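Local coordinates for protein import inner membrane translocase subunit TIM21 mitochondrial (Saccharomyces cerevisiae, PDB 2CIU) that helps the TIM23 complex carry proteins with transit peptides across the mitochondrial inner membrane, keeping it in close contact with the outer-membrane TOM complex, at residues Asn12-Met17 with Ile103-Asp108; Phe76-Lys81 with Ala85-Glu90; Lys62-Asp65 with Arg69-His72. All coordinates share one frame; numbering follows the deposited sequence.

Contact 1: residues Asn12-Met17 with Ile103-Asp108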
ATOM      1  N   ASN A  12      -9.455   0.142   0.271  1.00 15.78           N
ATOM      2  CA  ASN A  12      -9.952   1.508   0.089  1.00 15.24           C
ATOM      3  C   ASN A  12      -9.272   2.483   1.040  1.00 16.25           C
ATOM      4  O   ASN A  12      -8.885   3.591   0.670  1.00 16.43           O
ATOM      5  CB  ASN A  12     -11.469   1.564   0.309  1.00 15.65           C
ATOM      6  CG  ASN A  12     -12.254   0.935  -0.832  1.00 17.41           C
ATOM      7  OD1 ASN A  12     -11.718   0.687  -1.920  1.00 18.47           O
ATOM      8  ND2 ASN A  12     -13.538   0.685  -0.591  1.00 20.64           N
ATOM      9  N   ARG A  13      -9.120   2.055   2.283  1.00 15.88           N
ATOM     10  CA  ARG A  13      -8.497   2.869   3.295  1.00 14.06           C
ATOM     11  C   ARG A  13      -7.022   3.125   2.969  1.00 12.47           C
ATOM     12  O   ARG A  13      -6.527   4.252   3.054  1.00 15.03           O
ATOM     13  CB  ARG A  13      -8.646   2.138   4.627  1.00 17.09           C
ATOM     14  CG  ARG A  13      -7.989   2.772   5.805  1.00 19.42           C
ATOM     15  CD  ARG A  13      -8.304   1.875   6.981  1.00 17.75           C
ATOM     16  NE  ARG A  13      -7.545   2.213   8.166  1.00 22.54           N
ATOM     17  CZ  ARG A  13      -7.430   1.397   9.204  1.00 15.67           C
ATOM     18  NH1 ARG A  13      -8.029   0.210   9.179  1.00 17.02           N
ATOM     19  NH2 ARG A  13      -6.715   1.766  10.255  1.00 20.11           N
ATOM     20  N   ALA A  14      -6.323   2.063   2.578  1.00 12.86           N
ATOM     21  CA  ALA A  14      -4.912   2.162   2.262  1.00 14.43           C
ATOM     22  C   ALA A  14      -4.605   2.973   1.007  1.00 14.70           C
ATOM     23  O   ALA A  14      -3.732   3.831   1.023  1.00 12.92           O
ATOM     24  CB  ALA A  14      -4.319   0.757   2.141  1.00 12.26           C
ATOM     25  N   VAL A  15      -5.328   2.708  -0.075  1.00 16.38           N
ATOM     26  CA  VAL A  15      -5.064   3.424  -1.311  1.00 15.54           C
ATOM     27  C   VAL A  15      -5.410   4.902  -1.146  1.00 14.97           C
ATOM     28  O   VAL A  15      -4.777   5.769  -1.754  1.00 14.43           O
ATOM     29  CB  VAL A  15      -5.836   2.790  -2.502  1.00 15.58           C
ATOM     30  CG1 VAL A  15      -7.332   3.097  -2.400  1.00 15.69           C
ATOM     31  CG2 VAL A  15      -5.254   3.283  -3.809  1.00 18.94           C
ATOM     32  N   SER A  16      -6.393   5.195  -0.303  1.00 17.11           N
ATOM     33  CA  SER A  16      -6.759   6.587  -0.081  1.00 17.48           C
ATOM     34  C   SER A  16      -5.633   7.332   0.619  1.00 16.89           C
ATOM     35  O   SER A  16      -5.353   8.488   0.303  1.00 19.78           O
ATOM     36  CB  SER A  16      -8.053   6.672   0.723  1.00 20.96           C
ATOM     37  OG  SER A  16      -9.128   6.169  -0.050  1.00 30.52           O
ATOM     38  N   MET A  17      -4.964   6.669   1.561  1.00 14.09           N
ATOM     39  CA  MET A  17      -3.845   7.283   2.267  1.00 16.41           C
ATOM     40  C   MET A  17      -2.692   7.578   1.316  1.00 16.83           C
ATOM     41  O   MET A  17      -2.053   8.624   1.389  1.00 18.09           O
ATOM     42  CB  MET A  17      -3.317   6.351   3.348  1.00 23.87           C
ATOM     43  CG  MET A  17      -4.245   6.087   4.492  1.00 28.47           C
ATOM     44  SD  MET A  17      -3.470   4.835   5.533  1.00 35.22           S
ATOM     45  CE  MET A  17      -1.956   5.637   5.880  1.00 17.11           C
ATOM     46  N   ILE A 103      -0.129  -1.861  10.878  1.00 12.31           N
ATOM     47  CA  ILE A 103       1.135  -2.143  11.547  1.00 15.03           C
ATOM     48  C   ILE A 103       2.358  -1.645  10.779  1.00 15.31           C
ATOM     49  O   ILE A 103       3.326  -1.159  11.369  1.00 16.06           O
ATOM     50  CB  ILE A 103       1.284  -3.671  11.756  1.00 14.92           C
ATOM     51  CG1 ILE A 103       0.155  -4.190  12.643  1.00 19.77           C
ATOM     52  CG2 ILE A 103       2.652  -3.991  12.362  1.00 17.29           C
ATOM     53  CD1 ILE A 103       0.147  -5.696  12.791  1.00 25.11           C
ATOM     54  N   ASN A 104       2.306  -1.754   9.460  1.00 14.42           N
ATOM     55  CA  ASN A 104       3.430  -1.370   8.623  1.00 13.52           C
ATOM     56  C   ASN A 104       2.860  -1.045   7.250  1.00 12.99           C
ATOM     57  O   ASN A 104       1.980  -1.740   6.775  1.00 15.44           O
ATOM     58  CB  ASN A 104       4.394  -2.569   8.520  1.00 15.49           C
ATOM     59  CG  ASN A 104       5.618  -2.288   7.663  1.00 20.29           C
ATOM     60  OD1 ASN A 104       6.205  -3.210   7.079  1.00 23.00           O
ATOM     61  ND2 ASN A 104       6.019  -1.027   7.590  1.00 19.58           N
ATOM     62  N   MET A 105       3.341   0.024   6.631  1.00 11.20           N
ATOM     63  CA  MET A 105       2.874   0.361   5.298  1.00 12.00           C
ATOM     64  C   MET A 105       3.942   1.157   4.570  1.00 15.21           C
ATOM     65  O   MET A 105       4.416   2.181   5.062  1.00 15.34           O
ATOM     66  CB  MET A 105       1.565   1.149   5.369  1.00 13.27           C
ATOM     67  CG  MET A 105       0.999   1.444   3.990  1.00 13.35           C
ATOM     68  SD  MET A 105      -0.538   2.405   4.092  1.00 22.08           S
ATOM     69  CE  MET A 105      -1.229   1.981   2.545  1.00 23.40           C
ATOM     70  N   TYR A 106       4.371   0.660   3.413  1.00 12.20           N
ATOM     71  CA  TYR A 106       5.381   1.377   2.666  1.00 12.69           C
ATOM     72  C   TYR A 106       5.085   1.327   1.182  1.00 14.01           C
ATOM     73  O   TYR A 106       4.259   0.535   0.711  1.00 13.27           O
ATOM     74  CB  TYR A 106       6.794   0.849   2.986  1.00 12.71           C
ATOM     75  CG  TYR A 106       7.082  -0.581   2.565  1.00 13.71           C
ATOM     76  CD1 TYR A 106       7.373  -0.902   1.236  1.00 14.55           C
ATOM     77  CD2 TYR A 106       7.065  -1.611   3.506  1.00 15.57           C
ATOM     78  CE1 TYR A 106       7.640  -2.221   0.852  1.00 13.35           C
ATOM     79  CE2 TYR A 106       7.328  -2.927   3.136  1.00 11.75           C
ATOM     80  CZ  TYR A 106       7.611  -3.228   1.818  1.00 15.06           C
ATOM     81  OH  TYR A 106       7.831  -4.537   1.456  1.00 20.25           O
ATOM     82  N   VAL A 107       5.752   2.209   0.454  1.00 12.15           N
ATOM     83  CA  VAL A 107       5.555   2.323  -0.974  1.00 12.58           C
ATOM     84  C   VAL A 107       6.875   2.303  -1.685  1.00 14.79           C
ATOM     85  O   VAL A 107       7.779   3.062  -1.337  1.00 13.57           O
ATOM     86  CB  VAL A 107       4.846   3.648  -1.319  1.00 12.18           C
ATOM     87  CG1 VAL A 107       4.617   3.731  -2.816  1.00 15.98           C
ATOM     88  CG2 VAL A 107       3.549   3.747  -0.548  1.00 12.37           C
ATOM     89  N   ASP A 108       6.982   1.426  -2.676  1.00  9.75           N
ATOM     90  CA  ASP A 108       8.195   1.303  -3.469  1.00 12.33           C
ATOM     91  C   ASP A 108       7.968   1.820  -4.884  1.00 13.10           C
ATOM     92  O   ASP A 108       7.174   1.244  -5.626  1.00 12.33           O
ATOM     93  CB  ASP A 108       8.635  -0.163  -3.588  1.00 10.59           C
ATOM     94  CG  ASP A 108       9.283  -0.703  -2.318  1.00 12.95           C
ATOM     95  OD1 ASP A 108       9.790   0.091  -1.501  1.00 14.58           O
ATOM     96  OD2 ASP A 108       9.301  -1.947  -2.163  1.00 16.83           O
TER
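A14 on the helical turns of 12-17 and M105 on strand 103-108 have the nearest CA atoms across the contact, 8.5 Å apart, a gap the backbones leave for side chains to fill. M105 does most of the bridging. Its CG stands anti to the backbone N (chi1 -176°) and the chain beyond stays extended, which carries the thioether straight off the strand to the helix. The methyl CE at its end meets the methyl of A14, CE to CB 3.3 Å, closer than carbons usually pack. The same CE also lies 3.5 Å from the carbonyl oxygen O of A14, putting it against the helix backbone as well as the side chain. M17, one helical turn on, bends at chi3 (57°) and lays its own thioether across that of M105; its CE comes to 4.0 Å from SD of M105, and the two sulfurs are almost as near. With M105 cut back to an alanine, the methyl of A14 and the thioether of M17 are likely to lose their partner from the strand, leaving a gap between helix and sheet. L89 of the neighbouring strand 84-92 and F76 of strand 70-79 beyond it also reach A14, while M17 also touches F102 and I118, and I118 meets M105 too. R13 turns instead to the carbonyl of P100 and the ring of F102. This is helix-on-sheet packing in the intermembrane-space domain of Tim21: the N-terminal helix lies on a curved antiparallel sheet, consistent with the family's place in the NTF2 clan.

Contact 2: residues Phe76-Lys81 with Ala85-Glu90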
ATOM      1  N   PHE A  76      -0.603  -3.959  -3.365  1.00 11.43           N
ATOM      2  CA  PHE A  76      -1.343  -3.442  -4.510  1.00 11.50           C
ATOM      3  C   PHE A  76      -0.511  -2.353  -5.165  1.00 10.84           C
ATOM      4  O   PHE A  76       0.549  -1.987  -4.666  1.00 12.13           O
ATOM      5  CB  PHE A  76      -2.739  -2.924  -4.095  1.00 11.08           C
ATOM      6  CG  PHE A  76      -2.718  -1.773  -3.134  1.00 11.31           C
ATOM      7  CD1 PHE A  76      -2.628  -0.455  -3.592  1.00 11.42           C
ATOM      8  CD2 PHE A  76      -2.812  -2.000  -1.765  1.00 13.75           C
ATOM      9  CE1 PHE A  76      -2.636   0.610  -2.692  1.00 14.34           C
ATOM     10  CE2 PHE A  76      -2.820  -0.941  -0.864  1.00 13.90           C
ATOM     11  CZ  PHE A  76      -2.734   0.369  -1.325  1.00 14.88           C
ATOM     12  N   HIS A  77      -0.969  -1.846  -6.302  1.00 10.66           N
ATOM     13  CA  HIS A  77      -0.214  -0.821  -6.985  1.00 11.67           C
ATOM     14  C   HIS A  77      -1.018   0.437  -7.171  1.00 11.40           C
ATOM     15  O   HIS A  77      -2.242   0.395  -7.167  1.00 11.85           O
ATOM     16  CB  HIS A  77       0.206  -1.285  -8.381  1.00 13.41           C
ATOM     17  CG  HIS A  77       1.195  -2.409  -8.384  1.00 13.62           C
ATOM     18  ND1 HIS A  77       0.822  -3.736  -8.379  1.00 19.81           N
ATOM     19  CD2 HIS A  77       2.548  -2.398  -8.408  1.00 11.28           C
ATOM     20  CE1 HIS A  77       1.907  -4.494  -8.404  1.00 13.19           C
ATOM     21  NE2 HIS A  77       2.965  -3.705  -8.425  1.00 20.69           N
ATOM     22  N   VAL A  78      -0.297   1.542  -7.335  1.00 12.22           N
ATOM     23  CA  VAL A  78      -0.891   2.844  -7.617  1.00 11.66           C
ATOM     24  C   VAL A  78      -0.072   3.328  -8.805  1.00 13.98           C
ATOM     25  O   VAL A  78       1.163   3.359  -8.761  1.00 15.30           O
ATOM     26  CB  VAL A  78      -0.780   3.823  -6.430  1.00 12.24           C
ATOM     27  CG1 VAL A  78      -1.297   5.206  -6.850  1.00 15.87           C
ATOM     28  CG2 VAL A  78      -1.609   3.302  -5.251  1.00 13.65           C
ATOM     29  N   GLU A  79      -0.764   3.689  -9.878  1.00 12.78           N
ATOM     30  CA  GLU A  79      -0.104   4.092 -11.107  1.00 11.96           C
ATOM     31  C   GLU A  79      -0.435   5.494 -11.594  1.00 13.04           C
ATOM     32  O   GLU A  79      -1.602   5.878 -11.625  1.00 14.11           O
ATOM     33  CB  GLU A  79      -0.468   3.100 -12.218  1.00 11.98           C
ATOM     34  CG  GLU A  79       0.098   3.483 -13.586  1.00 14.11           C
ATOM     35  CD  GLU A  79      -0.324   2.556 -14.710  1.00 16.94           C
ATOM     36  OE1 GLU A  79       0.020   2.856 -15.871  1.00 21.95           O
ATOM     37  OE2 GLU A  79      -0.990   1.532 -14.458  1.00 17.14           O
ATOM     38  N   SER A  80       0.598   6.244 -11.961  1.00 11.78           N
ATOM     39  CA  SER A  80       0.413   7.582 -12.534  1.00 12.23           C
ATOM     40  C   SER A  80       0.799   7.410 -13.997  1.00 12.99           C
ATOM     41  O   SER A  80       1.220   6.332 -14.408  1.00 15.73           O
ATOM     42  CB  SER A  80       1.345   8.609 -11.889  1.00 14.14           C
ATOM     43  OG  SER A  80       2.703   8.331 -12.200  1.00 15.91           O
ATOM     44  N   LYS A  81       0.659   8.466 -14.791  1.00 13.60           N
ATOM     45  CA  LYS A  81       1.031   8.369 -16.200  1.00 15.97           C
ATOM     46  C   LYS A  81       2.536   8.116 -16.381  1.00 17.72           C
ATOM     47  O   LYS A  81       2.981   7.717 -17.459  1.00 18.93           O
ATOM     48  CB  LYS A  81       0.649   9.660 -16.935  1.00 17.34           C
ATOM     49  CG  LYS A  81      -0.846   9.910 -17.017  1.00 24.27           C
ATOM     50  CD  LYS A  81      -1.125  11.323 -17.519  1.00 31.37           C
ATOM     51  CE  LYS A  81      -2.601  11.670 -17.401  1.00 40.17           C
ATOM     52  NZ  LYS A  81      -2.831  13.127 -17.609  1.00 39.32           N
ATOM     53  N   ALA A  85       3.792   2.399  -8.499  1.00 12.48           N
ATOM     54  CA  ALA A  85       4.302   2.130  -7.160  1.00 12.42           C
ATOM     55  C   ALA A  85       3.737   0.806  -6.672  1.00 12.60           C
ATOM     56  O   ALA A  85       2.649   0.401  -7.071  1.00 13.87           O
ATOM     57  CB  ALA A  85       3.883   3.250  -6.196  1.00 15.03           C
ATOM     58  N   LEU A  86       4.511   0.115  -5.836  1.00 10.13           N
ATOM     59  CA  LEU A  86       4.049  -1.110  -5.210  1.00 10.26           C
ATOM     60  C   LEU A  86       3.832  -0.707  -3.759  1.00 13.60           C
ATOM     61  O   LEU A  86       4.717  -0.131  -3.140  1.00 14.98           O
ATOM     62  CB  LEU A  86       5.110  -2.216  -5.292  1.00  9.62           C
ATOM     63  CG  LEU A  86       4.797  -3.487  -4.486  1.00 14.54           C
ATOM     64  CD1 LEU A  86       3.457  -4.085  -4.885  1.00 19.24           C
ATOM     65  CD2 LEU A  86       5.897  -4.489  -4.741  1.00 22.46           C
ATOM     66  N   VAL A  87       2.649  -0.986  -3.227  1.00 10.88           N
ATOM     67  CA  VAL A  87       2.318  -0.638  -1.849  1.00 10.43           C
ATOM     68  C   VAL A  87       2.205  -1.922  -1.052  1.00 10.35           C
ATOM     69  O   VAL A  87       1.572  -2.879  -1.494  1.00 11.63           O
ATOM     70  CB  VAL A  87       0.958   0.112  -1.767  1.00 10.48           C
ATOM     71  CG1 VAL A  87       0.643   0.500  -0.331  1.00 10.30           C
ATOM     72  CG2 VAL A  87       0.999   1.353  -2.656  1.00 14.20           C
ATOM     73  N   HIS A  88       2.847  -1.947   0.114  1.00 10.40           N
ATOM     74  CA  HIS A  88       2.798  -3.110   0.989  1.00 10.17           C
ATOM     75  C   HIS A  88       2.136  -2.670   2.287  1.00 11.68           C
ATOM     76  O   HIS A  88       2.506  -1.648   2.857  1.00 13.84           O
ATOM     77  CB  HIS A  88       4.216  -3.601   1.301  1.00 11.18           C
ATOM     78  CG  HIS A  88       4.265  -4.598   2.416  1.00 15.66           C
ATOM     79  ND1 HIS A  88       4.089  -5.950   2.215  1.00 17.56           N
ATOM     80  CD2 HIS A  88       4.404  -4.429   3.752  1.00 14.85           C
ATOM     81  CE1 HIS A  88       4.115  -6.571   3.381  1.00 18.67           C
ATOM     82  NE2 HIS A  88       4.304  -5.672   4.328  1.00 14.58           N
ATOM     83  N   LEU A  89       1.165  -3.449   2.745  1.00  9.52           N
ATOM     84  CA  LEU A  89       0.447  -3.157   3.972  1.00 11.42           C
ATOM     85  C   LEU A  89       0.341  -4.385   4.862  1.00 12.81           C
ATOM     86  O   LEU A  89       0.089  -5.489   4.380  1.00 13.48           O
ATOM     87  CB  LEU A  89      -0.976  -2.669   3.635  1.00 16.53           C
ATOM     88  CG  LEU A  89      -1.985  -2.503   4.773  1.00 21.95           C
ATOM     89  CD1 LEU A  89      -1.538  -1.382   5.698  1.00 20.37           C
ATOM     90  CD2 LEU A  89      -3.378  -2.201   4.188  1.00 19.82           C
ATOM     91  N   GLU A  90       0.580  -4.173   6.153  1.00 10.96           N
ATOM     92  CA  GLU A  90       0.427  -5.201   7.172  1.00 10.36           C
ATOM     93  C   GLU A  90      -0.572  -4.624   8.172  1.00 11.15           C
ATOM     94  O   GLU A  90      -0.380  -3.514   8.669  1.00 14.55           O
ATOM     95  CB  GLU A  90       1.740  -5.476   7.905  1.00 10.17           C
ATOM     96  CG  GLU A  90       1.592  -6.622   8.907  1.00 16.46           C
ATOM     97  CD  GLU A  90       2.834  -6.831   9.759  1.00 16.38           C
ATOM     98  OE1 GLU A  90       3.919  -6.369   9.361  1.00 17.61           O
ATOM     99  OE2 GLU A  90       2.718  -7.470  10.829  1.00 18.01           O
TER
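F76 holds its ring flat over V87: the CB of V87 sits 3.8 Å from the ring centroid in a CH-pi contact, displaced toward the rim, and CG1 of V87 closes on CZ of F76 at 3.5 Å. The phenyl gets there because its CG stands between the backbone N and the carbonyl carbon (chi1 62°). On the other face of the sheet H77 and L86 make a second CH-pi pair, with CD1 of L86 over one face of the imidazole, 3.9 Å from its centroid. The carbonyl O of A85 lies at the edge of that ring, near its plane, 3.1 Å from CD2 of H77. V78 joins the F76 face, its CG2 4.2 Å from CG2 of V87. The backbone between these two layers is the antiparallel hairpin of strands 70-79 and 84-92, with F76-V87 and V78-A85 as hydrogen-bonded pairs and H77-L86 the non-hydrogen-bonded pair between them. Each hydrogen-bonded pair has two backbone bonds; the N of V87 reaches the O of F76 at 2.7 Å, and the N of A85 reaches the O of V78 at 2.8 Å, nearly straight at 175°. Farther out, F11 meets the F76 ring edge-to-face, V15 of helix 6-20 presses on the same ring, and M105 touches V87 from the neighbouring strand. ND1 of H77 makes a weak hydrogen bond to the carbonyl of G44.

Contact 3: residues Lys62-Asp65 with Arg69-His72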
ATOM      1  N   LYS A  62      -3.262 -14.139   5.212  1.00 15.72           N
ATOM      2  CA  LYS A  62      -3.158 -14.158   6.667  1.00 15.27           C
ATOM      3  C   LYS A  62      -1.972 -14.967   7.165  1.00 15.26           C
ATOM      4  O   LYS A  62      -1.621 -15.978   6.569  1.00 16.85           O
ATOM      5  CB  LYS A  62      -4.422 -14.752   7.275  1.00 16.58           C
ATOM      6  CG  LYS A  62      -5.707 -14.074   6.855  1.00 22.40           C
ATOM      7  CD  LYS A  62      -6.885 -14.914   7.319  1.00 29.93           C
ATOM      8  CE  LYS A  62      -8.198 -14.483   6.693  1.00 34.20           C
ATOM      9  NZ  LYS A  62      -8.268 -14.916   5.275  1.00 32.62           N
ATOM     10  N   LYS A  63      -1.373 -14.518   8.263  1.00 12.79           N
ATOM     11  CA  LYS A  63      -0.238 -15.231   8.850  1.00 15.31           C
ATOM     12  C   LYS A  63      -0.249 -15.010  10.366  1.00 15.25           C
ATOM     13  O   LYS A  63      -0.389 -13.878  10.840  1.00 18.58           O
ATOM     14  CB  LYS A  63       1.081 -14.739   8.237  1.00 16.21           C
ATOM     15  CG  LYS A  63       2.289 -15.634   8.547  1.00 15.74           C
ATOM     16  CD  LYS A  63       3.533 -15.131   7.827  1.00 18.71           C
ATOM     17  CE  LYS A  63       4.727 -16.040   8.051  1.00 15.16           C
ATOM     18  NZ  LYS A  63       5.025 -16.183   9.501  1.00 17.21           N
ATOM     19  N   LEU A  64      -0.111 -16.095  11.126  1.00 16.78           N
ATOM     20  CA  LEU A  64      -0.110 -16.009  12.590  1.00 17.56           C
ATOM     21  C   LEU A  64       1.193 -15.490  13.180  1.00 16.65           C
ATOM     22  O   LEU A  64       2.268 -15.806  12.675  1.00 16.86           O
ATOM     23  CB  LEU A  64      -0.362 -17.391  13.203  1.00 22.41           C
ATOM     24  CG  LEU A  64      -1.767 -17.921  13.455  1.00 30.37           C
ATOM     25  CD1 LEU A  64      -1.647 -19.289  14.135  1.00 31.04           C
ATOM     26  CD2 LEU A  64      -2.540 -16.959  14.343  1.00 25.00           C
ATOM     27  N   ASP A  65       1.105 -14.694  14.246  1.00 19.22           N
ATOM     28  CA  ASP A  65       2.329 -14.233  14.893  1.00 18.74           C
ATOM     29  C   ASP A  65       2.590 -15.145  16.096  1.00 21.88           C
ATOM     30  O   ASP A  65       1.824 -16.071  16.353  1.00 21.98           O
ATOM     31  CB  ASP A  65       2.261 -12.751  15.327  1.00 18.85           C
ATOM     32  CG  ASP A  65       1.181 -12.459  16.366  1.00 20.44           C
ATOM     33  OD1 ASP A  65       0.761 -13.370  17.107  1.00 21.92           O
ATOM     34  OD2 ASP A  65       0.766 -11.285  16.455  1.00 21.39           O
ATOM     35  N   ARG A  69      -1.921 -14.317  17.169  1.00 24.93           N
ATOM     36  CA  ARG A  69      -2.767 -13.311  16.532  1.00 21.67           C
ATOM     37  C   ARG A  69      -2.524 -13.302  15.026  1.00 22.13           C
ATOM     38  O   ARG A  69      -1.392 -13.443  14.566  1.00 20.55           O
ATOM     39  CB  ARG A  69      -2.477 -11.919  17.100  1.00 26.82           C
ATOM     40  CG  ARG A  69      -2.997 -11.681  18.509  1.00 33.95           C
ATOM     41  CD  ARG A  69      -2.577 -10.306  19.020  1.00 42.63           C
ATOM     42  NE  ARG A  69      -3.689  -9.362  19.151  1.00 48.97           N
ATOM     43  CZ  ARG A  69      -4.409  -8.890  18.138  1.00 51.27           C
ATOM     44  NH1 ARG A  69      -4.146  -9.271  16.896  1.00 55.43           N
ATOM     45  NH2 ARG A  69      -5.392  -8.029  18.367  1.00 53.88           N
ATOM     46  N   THR A  70      -3.591 -13.130  14.261  1.00 20.54           N
ATOM     47  CA  THR A  70      -3.477 -13.115  12.806  1.00 18.74           C
ATOM     48  C   THR A  70      -3.124 -11.740  12.243  1.00 18.83           C
ATOM     49  O   THR A  70      -3.700 -10.729  12.641  1.00 18.16           O
ATOM     50  CB  THR A  70      -4.790 -13.590  12.167  1.00 19.13           C
ATOM     51  OG1 THR A  70      -5.060 -14.935  12.584  1.00 24.11           O
ATOM     52  CG2 THR A  70      -4.705 -13.549  10.644  1.00 23.09           C
ATOM     53  N   HIS A  71      -2.155 -11.703  11.333  1.00 16.87           N
ATOM     54  CA  HIS A  71      -1.783 -10.453  10.675  1.00 16.78           C
ATOM     55  C   HIS A  71      -2.219 -10.584   9.220  1.00 17.89           C
ATOM     56  O   HIS A  71      -2.143 -11.669   8.641  1.00 15.80           O
ATOM     57  CB  HIS A  71      -0.268 -10.217  10.712  1.00 16.69           C
ATOM     58  CG  HIS A  71       0.277  -9.953  12.079  1.00 16.15           C
ATOM     59  ND1 HIS A  71       1.303  -9.065  12.311  1.00 16.69           N
ATOM     60  CD2 HIS A  71      -0.044 -10.481  13.285  1.00 20.52           C
ATOM     61  CE1 HIS A  71       1.592  -9.056  13.601  1.00 19.08           C
ATOM     62  NE2 HIS A  71       0.790  -9.906  14.214  1.00 18.66           N
ATOM     63  N   HIS A  72      -2.692  -9.489   8.634  1.00 13.31           N
ATOM     64  CA  HIS A  72      -3.109  -9.493   7.237  1.00 14.48           C
ATOM     65  C   HIS A  72      -2.086  -8.718   6.424  1.00 17.33           C
ATOM     66  O   HIS A  72      -1.673  -7.624   6.809  1.00 16.63           O
ATOM     67  CB  HIS A  72      -4.479  -8.816   7.068  1.00 14.64           C
ATOM     68  CG  HIS A  72      -5.608  -9.570   7.695  1.00 27.52           C
ATOM     69  ND1 HIS A  72      -6.580 -10.206   6.952  1.00 32.45           N
ATOM     70  CD2 HIS A  72      -5.914  -9.799   8.993  1.00 27.27           C
ATOM     71  CE1 HIS A  72      -7.436 -10.796   7.767  1.00 31.44           C
ATOM     72  NE2 HIS A  72      -7.054 -10.565   9.011  1.00 31.74           N
TER
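D65 and H71 are joined by a short His-carboxylate hydrogen bond, NE2 of H71 giving its proton to OD2 of D65 over 2.6 Å. The bond is somewhat bent, 148° at the hydrogen. The oxygen lies at the edge of the imidazole, in the ring plane, while the nitrogen meets OD2 on its anti side, tilted out of the carboxylate plane, and ring and carboxylate stand steeply to one another, their planes 77° apart. The carboxylate is brought back over the turn by chi1 of D65 (62°), with CG between the backbone N and the carbonyl carbon, and its second oxygen is put to use: OD1 accepts the backbone N of R69 at 2.8 Å, from above the carboxylate plane, and also the N of E67. D65 thus ties the turn to the strand that leaves it. The turn closes the antiparallel hairpin of strands 60-64 and 70-79 near the protein surface; K63-H71 is its hydrogen-bonded pair, flanked by the non-hydrogen-bonded pairs K62-H72 and L64-T70, and the N of D65 adds a bond to the O of R69. On the face opposite H71, K62 runs alongside H72 and sets CG over one face of the imidazole in a CH-pi contact, 4.2 Å from the ring centroid. CB of K62 packs on CG2 of T70 at 3.6 Å, and CD2 of L64 approaches OG1 of T70 at 3.7 Å. The guanidinium of R69 leads away to the carbonyl of E93. ND1 of H71 bonds to E90, which places the imidazole between two carboxylates and would probably favour its protonated form.

From the N terminus, helix 6-20 comes first, and contact 1 closes the longest loop, joining 12-17 to strand 101-108 across 85 intervening residues. Both other contacts fall within that span, one after the other: contact 3 closes the hairpin of strands 60-64 and 70-79, then contact 2 closes the next, of strands 70-79 and 84-92. Strand 70-79 serves both, contact 3 using its start and contact 2 its end. I103 of contact 1 packs against H71 of contact 3, while strand 101-108 of contact 1 lies beside 84-92. Contacts 2 and 3 thus join three successive strands, and contact 1 fastens the helix to the sheet they belong to.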